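Local atomic coordinates of endo-N-acetyl-beta-D-glucosaminidase (Hypocrea jecorina, PDB entry 4AC1), a protein that probably cleaves the chitobiose core of N-linked glycans as a family 18 endo-beta-N-acetylglucosaminidase, an activity credited with deglycosylating the fungus's own cellulases. Residues 6-11 against 121-126; 47-50 against 55-58; 49-54 against 59-64. All coordinates share one frame; numbering follows the deposited sequence. Where two conformers were deposited one is given.

Contact 1 (6-11 against 121-126); sequences IVYFQT and GMDLDV
The phenol of Tyr8 donates a short hydrogen bond to the carboxylate of Asp123, with OH of Tyr8 and OD2 of Asp123 2.6 Å apart. OD2 lies at the ring's edge, in its plane, the bond being made from the rim and not over a face. The oxygen is met from above the carboxylate plane, 49° out of it, and the two planes stand 56° apart. This is the sole bond between segments whose backbones keep well apart: the nearest CA atoms, of Tyr8 and Asp123, are 10.3 Å from each other, and both residues aim CB inward. Asp123 covers part of that gap with CG turned anti to the backbone N (chi1 -174°), while the length of the phenol covers the rest. A phenylalanine in place of Tyr8 would probably leave OD2 of Asp123 without this donor and the carboxylate less firmly fixed in its rotation. The other oxygen, OD1, accepts from Thr153 OG1 and, weakly, from Asn187 ND2, so both oxygens of this buried group are engaged. Trp255 meets the Tyr8 ring obliquely, and an acetate, probably from the crystallisation liquor, has its nearest atom about 4 Å from the tyrosine side chain. Strands 4-9 and 121-125 are not neighbours in the sheet, and the bond therefore spans the interior of a (beta/alpha)8 barrel. Asp123, Asp125 and the zinc ligand Glu127 follow one another at every second position, the DxDxE signature of glycoside hydrolase family 18, placed toward the C-terminal end of the fourth barrel strand as in its relatives.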
loop_
_atom_site.group_PDB
_atom_site.type_symbol
_atom_site.label_atom_id
_atom_site.label_comp_id
_atom_site.label_asym_id
_atom_site.label_seq_id
_atom_site.Cartn_x
_atom_site.Cartn_y
_atom_site.Cartn_z
ATOM N N ILE A 6 -4.737 -3.840 -5.934
ATOM C CA ILE A 6 -4.519 -3.599 -4.520
ATOM C C ILE A 6 -5.416 -2.463 -4.078
ATOM O O ILE A 6 -5.478 -1.436 -4.744
ATOM C CB ILE A 6 -3.059 -3.178 -4.299
ATOM C CG1 ILE A 6 -2.107 -4.306 -4.724
ATOM C CG2 ILE A 6 -2.805 -2.743 -2.845
ATOM C CD1 ILE A 6 -0.866 -3.827 -5.432
ATOM N N VAL A 7 -6.127 -2.645 -2.976
ATOM C CA VAL A 7 -7.003 -1.604 -2.426
ATOM C C VAL A 7 -6.592 -1.306 -0.987
ATOM O O VAL A 7 -6.506 -2.226 -0.147
ATOM C CB VAL A 7 -8.479 -2.039 -2.450
ATOM C CG1 VAL A 7 -9.354 -1.078 -1.612
ATOM C CG2 VAL A 7 -8.979 -2.138 -3.884
ATOM N N TYR A 8 -6.306 -0.034 -0.714
ATOM C CA TYR A 8 -6.095 0.445 0.644
ATOM C C TYR A 8 -7.430 0.698 1.331
ATOM O O TYR A 8 -8.341 1.307 0.744
ATOM C CB TYR A 8 -5.295 1.739 0.637
ATOM C CG TYR A 8 -3.807 1.604 0.354
ATOM C CD1 TYR A 8 -3.296 1.642 -0.946
ATOM C CD2 TYR A 8 -2.900 1.452 1.405
ATOM C CE1 TYR A 8 -1.926 1.516 -1.184
ATOM C CE2 TYR A 8 -1.531 1.340 1.178
ATOM C CZ TYR A 8 -1.056 1.374 -0.120
ATOM O OH TYR A 8 0.298 1.274 -0.367
ATOM N N PHE A 9 -7.527 0.231 2.576
ATOM C CA PHE A 9 -8.755 0.267 3.366
ATOM C C PHE A 9 -8.421 0.983 4.678
ATOM O O PHE A 9 -7.982 0.345 5.648
ATOM C CB PHE A 9 -9.214 -1.182 3.602
ATOM C CG PHE A 9 -10.571 -1.321 4.256
ATOM C CD1 PHE A 9 -11.743 -1.224 3.511
ATOM C CD2 PHE A 9 -10.667 -1.601 5.614
ATOM C CE1 PHE A 9 -12.995 -1.368 4.129
ATOM C CE2 PHE A 9 -11.902 -1.749 6.237
ATOM C CZ PHE A 9 -13.069 -1.634 5.492
ATOM N N GLN A 10 -8.542 2.317 4.675
ATOM C CA GLN A 10 -8.226 3.149 5.850
ATOM C C GLN A 10 -9.479 3.553 6.619
ATOM O O GLN A 10 -9.531 3.438 7.847
ATOM C CB GLN A 10 -7.425 4.402 5.493
ATOM C CG GLN A 10 -6.866 5.065 6.746
ATOM C CD GLN A 10 -6.214 6.395 6.488
ATOM O OE1 GLN A 10 -6.886 7.390 6.215
ATOM N NE2 GLN A 10 -4.905 6.430 6.595
ATOM N N THR A 11 -10.475 4.040 5.882
ATOM C CA THR A 11 -11.768 4.413 6.448
ATOM C C THR A 11 -12.562 3.130 6.619
ATOM O O THR A 11 -12.942 2.481 5.632
ATOM C CB THR A 11 -12.504 5.404 5.544
ATOM O OG1 THR A 11 -11.690 6.564 5.375
ATOM C CG2 THR A 11 -13.841 5.837 6.158
ATOM N N GLY A 121 1.493 -9.498 5.078
ATOM C CA GLY A 121 2.491 -8.568 4.593
ATOM C C GLY A 121 2.349 -7.240 5.285
ATOM O O GLY A 121 1.388 -6.989 6.009
ATOM N N MET A 122 3.351 -6.401 5.081
ATOM C CA MET A 122 3.380 -5.056 5.618
ATOM C C MET A 122 3.918 -4.073 4.575
ATOM O O MET A 122 4.996 -4.274 4.016
ATOM C CB MET A 122 4.213 -5.010 6.916
ATOM C CG MET A 122 4.224 -3.650 7.634
ATOM S SD MET A 122 2.613 -3.019 8.161
ATOM C CE MET A 122 1.985 -4.450 9.025
ATOM N N ASP A 123 3.147 -3.003 4.364
ATOM C CA ASP A 123 3.522 -1.874 3.515
ATOM C C ASP A 123 4.086 -0.795 4.425
ATOM O O ASP A 123 3.466 -0.416 5.419
ATOM C CB ASP A 123 2.280 -1.361 2.766
ATOM C CG ASP A 123 2.579 -0.272 1.747
ATOM O OD1 ASP A 123 3.525 -0.387 0.935
ATOM O OD2 ASP A 123 1.818 0.717 1.725
ATOM N N LEU A 124 5.296 -0.348 4.095
ATOM C CA LEU A 124 5.963 0.733 4.825
ATOM C C LEU A 124 5.793 2.007 4.011
ATOM O O LEU A 124 6.527 2.247 3.044
ATOM C CB LEU A 124 7.451 0.438 5.050
ATOM C CG LEU A 124 7.900 -0.833 5.782
ATOM C CD1 LEU A 124 7.127 -1.086 7.060
ATOM C CD2 LEU A 124 7.822 -2.041 4.894
ATOM N N ASP A 125 4.780 2.793 4.383
ATOM C CA ASP A 125 4.411 4.010 3.653
ATOM C C ASP A 125 5.026 5.195 4.368
ATOM O O ASP A 125 4.447 5.769 5.288
ATOM C CB ASP A 125 2.889 4.114 3.585
ATOM C CG ASP A 125 2.391 5.255 2.718
ATOM O OD1 ASP A 125 3.179 6.062 2.180
ATOM O OD2 ASP A 125 1.142 5.356 2.611
ATOM N N VAL A 126 6.242 5.528 3.967
ATOM C CA VAL A 126 7.070 6.464 4.716
ATOM C C VAL A 126 6.891 7.865 4.146
ATOM O O VAL A 126 7.356 8.172 3.044
ATOM C CB VAL A 126 8.557 6.030 4.681
ATOM C CG1 VAL A 126 9.408 6.995 5.496
ATOM C CG2 VAL A 126 8.708 4.585 5.201
#

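Contact 2 (47-50 against 55-58); sequences GVVH and PPDD. With ZN (zinc ion), chain N; ZN (zinc ion), chain L.
A surface zinc site built on His50 and a type I beta turn from Pro55 to Asp58 meet here, within the long loop that joins barrel strand 35-42 to helix 62-73. The turn is closed by Asp58 N donating to Pro55 O at 3.0 Å, and its first two residues, both prolines, provide the surface against which 47-50 packs. Pro55 lies over one face of the His50 imidazole: its CD is 4.1 Å from the ring centroid and 25° off the normal, a CH-pi contact. CG of the same proline touches Val48 CG2 at 4.1 Å. The backbone carbonyl of Val49 points at the Pro55-Pro56 junction, with Val49 O 3.5 Å from Pro55 CA, a CA-H...O contact, and 3.3 Å from Pro56 CD. Pro56 O accepts a hydrogen bond from Trp65 NE1, and the proline side chain touches Phe41 and Phe117. NE2 of His50 binds zinc, modelled in two positions about 1 Å apart, too close to be filled together and best read as alternatives for one ion; waters supply the other modelled ligands. Because the two positions overlap, the individual metal-ligand lengths are uncertain. The imidazole that carries the metal is held from its other nitrogen. With CG of His50 anti to the carbonyl carbon (chi1 -80°), the ring is turned back toward Val48, and one bond then holds its rotation: ND1 of His50 donates to Val48 O at 2.9 Å, with the acceptor in the ring plane and an angle of 154° at the hydrogen.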
loop_
_atom_site.group_PDB
_atom_site.type_symbol
_atom_site.label_atom_id
_atom_site.label_comp_id
_atom_site.label_asym_id
_atom_site.label_seq_id
_atom_site.Cartn_x
_atom_site.Cartn_y
_atom_site.Cartn_z
ATOM N N GLY A 47 3.486 4.709 23.728
ATOM C CA GLY A 47 2.166 4.096 23.600
ATOM C C GLY A 47 2.156 2.702 23.004
ATOM O O GLY A 47 3.174 2.007 22.964
ATOM N N VAL A 48 0.975 2.286 22.573
ATOM C CA VAL A 48 0.811 1.014 21.881
ATOM C C VAL A 48 0.446 1.301 20.429
ATOM O O VAL A 48 -0.052 2.379 20.103
ATOM C CB VAL A 48 -0.276 0.084 22.528
ATOM C CG1 VAL A 48 0.115 -0.273 23.961
ATOM C CG2 VAL A 48 -1.673 0.736 22.472
ATOM N N VAL A 49 0.684 0.312 19.574
ATOM C CA VAL A 49 0.287 0.424 18.179
ATOM C C VAL A 49 -1.215 0.716 18.087
ATOM O O VAL A 49 -2.026 0.117 18.804
ATOM C CB VAL A 49 0.638 -0.852 17.414
ATOM C CG1 VAL A 49 -0.020 -0.897 16.028
ATOM C CG2 VAL A 49 2.135 -1.008 17.321
ATOM N N HIS A 50 -1.565 1.683 17.240
ATOM C CA HIS A 50 -2.940 1.951 16.894
ATOM C C HIS A 50 -3.180 1.637 15.425
ATOM O O HIS A 50 -2.277 1.784 14.593
ATOM C CB HIS A 50 -3.259 3.426 17.143
ATOM C CG HIS A 50 -3.540 3.751 18.579
ATOM N ND1 HIS A 50 -2.643 3.486 19.590
ATOM C CD2 HIS A 50 -4.623 4.312 19.174
ATOM C CE1 HIS A 50 -3.157 3.878 20.745
ATOM N NE2 HIS A 50 -4.357 4.383 20.520
ATOM N N PRO A 55 -6.345 0.967 19.308
ATOM C CA PRO A 55 -5.515 -0.225 19.209
ATOM C C PRO A 55 -6.243 -1.270 18.359
ATOM O O PRO A 55 -7.462 -1.368 18.417
ATOM C CB PRO A 55 -5.385 -0.692 20.665
ATOM C CG PRO A 55 -5.602 0.550 21.465
ATOM C CD PRO A 55 -6.616 1.337 20.712
ATOM N N PRO A 56 -5.508 -2.047 17.557
ATOM C CA PRO A 56 -6.181 -2.954 16.624
ATOM C C PRO A 56 -7.026 -4.044 17.286
ATOM O O PRO A 56 -7.909 -4.595 16.630
ATOM C CB PRO A 56 -5.018 -3.563 15.823
ATOM C CG PRO A 56 -3.818 -3.374 16.712
ATOM C CD PRO A 56 -4.049 -2.065 17.381
ATOM N N ASP A 57 -6.776 -4.342 18.563
ATOM C CA ASP A 57 -7.564 -5.366 19.262
ATOM C C ASP A 57 -8.848 -4.795 19.900
ATOM O O ASP A 57 -9.603 -5.520 20.577
ATOM C CB ASP A 57 -6.708 -6.112 20.303
ATOM C CG ASP A 57 -6.389 -5.271 21.506
ATOM O OD1 ASP A 57 -6.284 -4.031 21.357
ATOM O OD2 ASP A 57 -6.232 -5.844 22.609
ATOM N N ASP A 58 -9.091 -3.505 19.683
ATOM C CA ASP A 58 -10.286 -2.827 20.194
ATOM C C ASP A 58 -11.557 -3.392 19.547
ATOM O O ASP A 58 -11.537 -3.803 18.380
ATOM C CB ASP A 58 -10.180 -1.330 19.921
ATOM C CG ASP A 58 -11.195 -0.509 20.693
ATOM O OD1 ASP A 58 -12.318 -0.333 20.191
ATOM O OD2 ASP A 58 -10.871 -0.023 21.790
HETATM ZN ZN ZN N . -5.532 6.051 21.707
HETATM ZN ZN ZN L . -5.522 5.085 22.078
HETATM O O HOH W 1 -6.364 6.447 23.517
HETATM O O HOH W 2 -7.213 4.769 21.219
HETATM O O HOH W 3 -5.309 3.842 23.637
#

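Contact 3 (49-54 against 59-64); sequences VHLNDF and PHFYTL. With ZN (zinc ion), chain N; ZN (zinc ion), chain L; NAG (2-acetamido-2-deoxy-beta-D-glucopyranose), chain C.
Leu51 packs on Phe61 between a type II' beta turn, Leu51 to Phe54, and the start of helix 62-73. CD2 of Leu51 stands almost exactly over the middle of the Phe61 ring, 3.8 Å from its centroid and 8° off the normal, which makes it a CH-pi contact. The opposite face of the same ring is touched near its rim by CD2 of His60, so the phenyl is clasped between a leucine methyl and an imidazole edge. CB of Phe54 reaches CE2 of Phe61 at 3.8 Å, and CD1 of Leu64, one helical turn along, adds a looser apolar touch to Leu51. Farther out, the Phe54 and His60 rings overlap obliquely, centroids 4.4 Å apart and planes at 33°. Phe54 CE2 lies over the centre of the imidazole, and His60 reaches back with CB over the phenyl face; having CG anti to its backbone N (chi1 -160°) swings the imidazole across Phe54. The next shell fixes the backbones. Leu51 N donates to Phe54 O at 2.7 Å, the return bond being weak, and the Asn52 amide bridges to Ser40 N and Cys39 O on barrel strand 35-42. His13 stacks on the His60 ring, and Asp58 OD1 accepts from His60 N. Phe61 occupies the N-cap position of the helix. Past it, at the surface, the Tyr62 ring lies between Pro59 CA, 3.4 Å above the ring centre, and the attached N-acetylglucosamine, whose C6 is 3.7 Å from Tyr62 CD2.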
loop_
_atom_site.group_PDB
_atom_site.type_symbol
_atom_site.label_atom_id
_atom_site.label_comp_id
_atom_site.label_asym_id
_atom_site.label_seq_id
_atom_site.Cartn_x
_atom_site.Cartn_y
_atom_site.Cartn_z
ATOM N N VAL A 49 0.684 0.312 19.574
ATOM C CA VAL A 49 0.287 0.424 18.179
ATOM C C VAL A 49 -1.215 0.716 18.087
ATOM O O VAL A 49 -2.026 0.117 18.804
ATOM C CB VAL A 49 0.638 -0.852 17.414
ATOM C CG1 VAL A 49 -0.020 -0.897 16.028
ATOM C CG2 VAL A 49 2.135 -1.008 17.321
ATOM N N HIS A 50 -1.565 1.683 17.240
ATOM C CA HIS A 50 -2.940 1.951 16.894
ATOM C C HIS A 50 -3.180 1.637 15.425
ATOM O O HIS A 50 -2.277 1.784 14.593
ATOM C CB HIS A 50 -3.259 3.426 17.143
ATOM C CG HIS A 50 -3.540 3.751 18.579
ATOM N ND1 HIS A 50 -2.643 3.486 19.590
ATOM C CD2 HIS A 50 -4.623 4.312 19.174
ATOM C CE1 HIS A 50 -3.157 3.878 20.745
ATOM N NE2 HIS A 50 -4.357 4.383 20.520
ATOM N N LEU A 51 -4.391 1.186 15.116
ATOM C CA LEU A 51 -4.900 1.178 13.751
ATOM C C LEU A 51 -5.832 2.375 13.708
ATOM O O LEU A 51 -6.904 2.356 14.324
ATOM C CB LEU A 51 -5.636 -0.130 13.461
ATOM C CG LEU A 51 -6.335 -0.213 12.101
ATOM C CD1 LEU A 51 -5.349 0.070 10.942
ATOM C CD2 LEU A 51 -6.994 -1.578 11.929
ATOM N N ASN A 52 -5.404 3.436 13.030
ATOM C CA ASN A 52 -6.148 4.693 13.046
ATOM C C ASN A 52 -6.377 5.140 14.502
ATOM O O ASN A 52 -5.394 5.320 15.223
ATOM C CB ASN A 52 -7.411 4.596 12.173
ATOM C CG ASN A 52 -7.076 4.130 10.761
ATOM O OD1 ASN A 52 -6.151 4.651 10.143
ATOM N ND2 ASN A 52 -7.771 3.110 10.286
ATOM N N ASP A 53 -7.626 5.258 14.952
ATOM C CA ASP A 53 -7.888 5.881 16.259
ATOM C C ASP A 53 -7.927 4.950 17.474
ATOM O O ASP A 53 -8.129 5.424 18.599
ATOM C CB ASP A 53 -9.137 6.765 16.198
ATOM C CG ASP A 53 -9.007 7.876 15.176
ATOM O OD1 ASP A 53 -7.918 8.485 15.083
ATOM O OD2 ASP A 53 -9.996 8.133 14.456
ATOM N N PHE A 54 -7.738 3.646 17.263
ATOM C CA PHE A 54 -7.831 2.662 18.344
ATOM C C PHE A 54 -6.758 1.594 18.192
ATOM O O PHE A 54 -6.315 1.321 17.071
ATOM C CB PHE A 54 -9.192 1.960 18.335
ATOM C CG PHE A 54 -10.374 2.887 18.481
ATOM C CD1 PHE A 54 -10.872 3.193 19.739
ATOM C CD2 PHE A 54 -11.008 3.418 17.360
ATOM C CE1 PHE A 54 -11.978 4.036 19.882
ATOM C CE2 PHE A 54 -12.108 4.256 17.488
ATOM C CZ PHE A 54 -12.594 4.564 18.757
ATOM N N PRO A 59 -12.673 -3.429 20.311
ATOM C CA PRO A 59 -13.974 -3.821 19.745
ATOM C C PRO A 59 -14.343 -3.078 18.453
ATOM O O PRO A 59 -15.053 -3.637 17.612
ATOM C CB PRO A 59 -14.952 -3.486 20.875
ATOM C CG PRO A 59 -14.142 -3.716 22.107
ATOM C CD PRO A 59 -12.739 -3.285 21.780
ATOM N N HIS A 60 -13.842 -1.853 18.291
ATOM C CA HIS A 60 -14.023 -1.078 17.057
ATOM C C HIS A 60 -13.717 -1.887 15.790
ATOM O O HIS A 60 -14.362 -1.692 14.747
ATOM C CB HIS A 60 -13.166 0.199 17.094
ATOM C CG HIS A 60 -13.608 1.267 16.135
ATOM N ND1 HIS A 60 -14.797 1.951 16.276
ATOM C CD2 HIS A 60 -12.998 1.797 15.048
ATOM C CE1 HIS A 60 -14.911 2.838 15.302
ATOM N NE2 HIS A 60 -13.832 2.767 14.544
ATOM N N PHE A 61 -12.775 -2.823 15.899
ATOM C CA PHE A 61 -12.318 -3.591 14.744
ATOM C C PHE A 61 -12.740 -5.060 14.699
ATOM O O PHE A 61 -12.214 -5.825 13.890
ATOM C CB PHE A 61 -10.798 -3.457 14.608
ATOM C CG PHE A 61 -10.342 -2.047 14.383
ATOM C CD1 PHE A 61 -10.767 -1.326 13.265
ATOM C CD2 PHE A 61 -9.500 -1.422 15.301
ATOM C CE1 PHE A 61 -10.354 -0.012 13.069
ATOM C CE2 PHE A 61 -9.088 -0.111 15.111
ATOM C CZ PHE A 61 -9.502 0.592 13.987
ATOM N N TYR A 62 -13.716 -5.461 15.517
ATOM C CA TYR A 62 -14.184 -6.849 15.479
ATOM C C TYR A 62 -14.691 -7.265 14.096
ATOM O O TYR A 62 -14.389 -8.361 13.627
ATOM C CB TYR A 62 -15.288 -7.108 16.510
ATOM C CG TYR A 62 -14.831 -7.165 17.955
ATOM C CD1 TYR A 62 -13.494 -7.405 18.290
ATOM C CD2 TYR A 62 -15.751 -6.990 18.995
ATOM C CE1 TYR A 62 -13.081 -7.459 19.621
ATOM C CE2 TYR A 62 -15.349 -7.055 20.333
ATOM C CZ TYR A 62 -14.013 -7.285 20.632
ATOM O OH TYR A 62 -13.605 -7.342 21.951
ATOM N N THR A 63 -15.485 -6.396 13.468
ATOM C CA THR A 63 -16.068 -6.699 12.160
ATOM C C THR A 63 -14.937 -6.812 11.138
ATOM O O THR A 63 -14.867 -7.761 10.381
ATOM C CB THR A 63 -17.105 -5.628 11.711
ATOM O OG1 THR A 63 -18.119 -5.458 12.721
ATOM C CG2 THR A 63 -17.761 -6.020 10.385
ATOM N N LEU A 64 -14.039 -5.824 11.151
ATOM C CA LEU A 64 -12.910 -5.800 10.221
ATOM C C LEU A 64 -12.111 -7.112 10.255
ATOM O O LEU A 64 -11.932 -7.764 9.227
ATOM C CB LEU A 64 -12.023 -4.590 10.526
ATOM C CG LEU A 64 -10.923 -4.215 9.530
ATOM C CD1 LEU A 64 -10.511 -2.765 9.727
ATOM C CD2 LEU A 64 -9.728 -5.138 9.670
HETATM ZN ZN ZN N . -5.532 6.051 21.707
HETATM ZN ZN ZN L . -5.522 5.085 22.078
HETATM C C1 NAG C . -14.797 -11.516 15.625
HETATM C C2 NAG C . -13.431 -11.467 16.316
HETATM C C3 NAG C . -13.534 -12.030 17.731
HETATM C C4 NAG C . -14.602 -11.251 18.492
HETATM C C5 NAG C . -15.917 -11.286 17.711
HETATM C C6 NAG C . -16.973 -10.407 18.363
HETATM C C7 NAG C . -11.291 -11.551 15.181
HETATM C C8 NAG C . -10.340 -12.364 14.363
HETATM N N2 NAG C . -12.429 -12.159 15.531
HETATM O O3 NAG C . -12.281 -11.926 18.370
HETATM O O4 NAG C . -14.807 -11.800 19.780
HETATM O O5 NAG C . -15.734 -10.796 16.387
HETATM O O6 NAG C . -18.237 -10.788 17.863
HETATM O O7 NAG C . -11.019 -10.392 15.491
HETATM O O HOH W 2 -7.213 4.769 21.219
HETATM O O HOH W 1 -6.364 6.447 23.517
HETATM O O HOH W 3 -5.309 3.842 23.637
#

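In the fold
All three contacts belong to one family 18 barrel. Along the chain, contacts 2 and 3 both fall between the segments of contact 1 and start from overlapping residues, sharing Val49 and His50. Contact 1 lies about 3 Å from the chain's centre, inside the barrel. Contacts 2 and 3, with centres 7 Å apart, build up the loop between strand 35-42 and helix 62-73, at centre distances of 17 and 15 Å from contact 1. Contact 3 nevertheless touches contact 1: Gln10 O is 3.0 Å from Asn52 ND2. The region carrying the zinc at His50 and, in the following helix, the glycan at Asn66 is thus packed onto the residues just after strand 4-9.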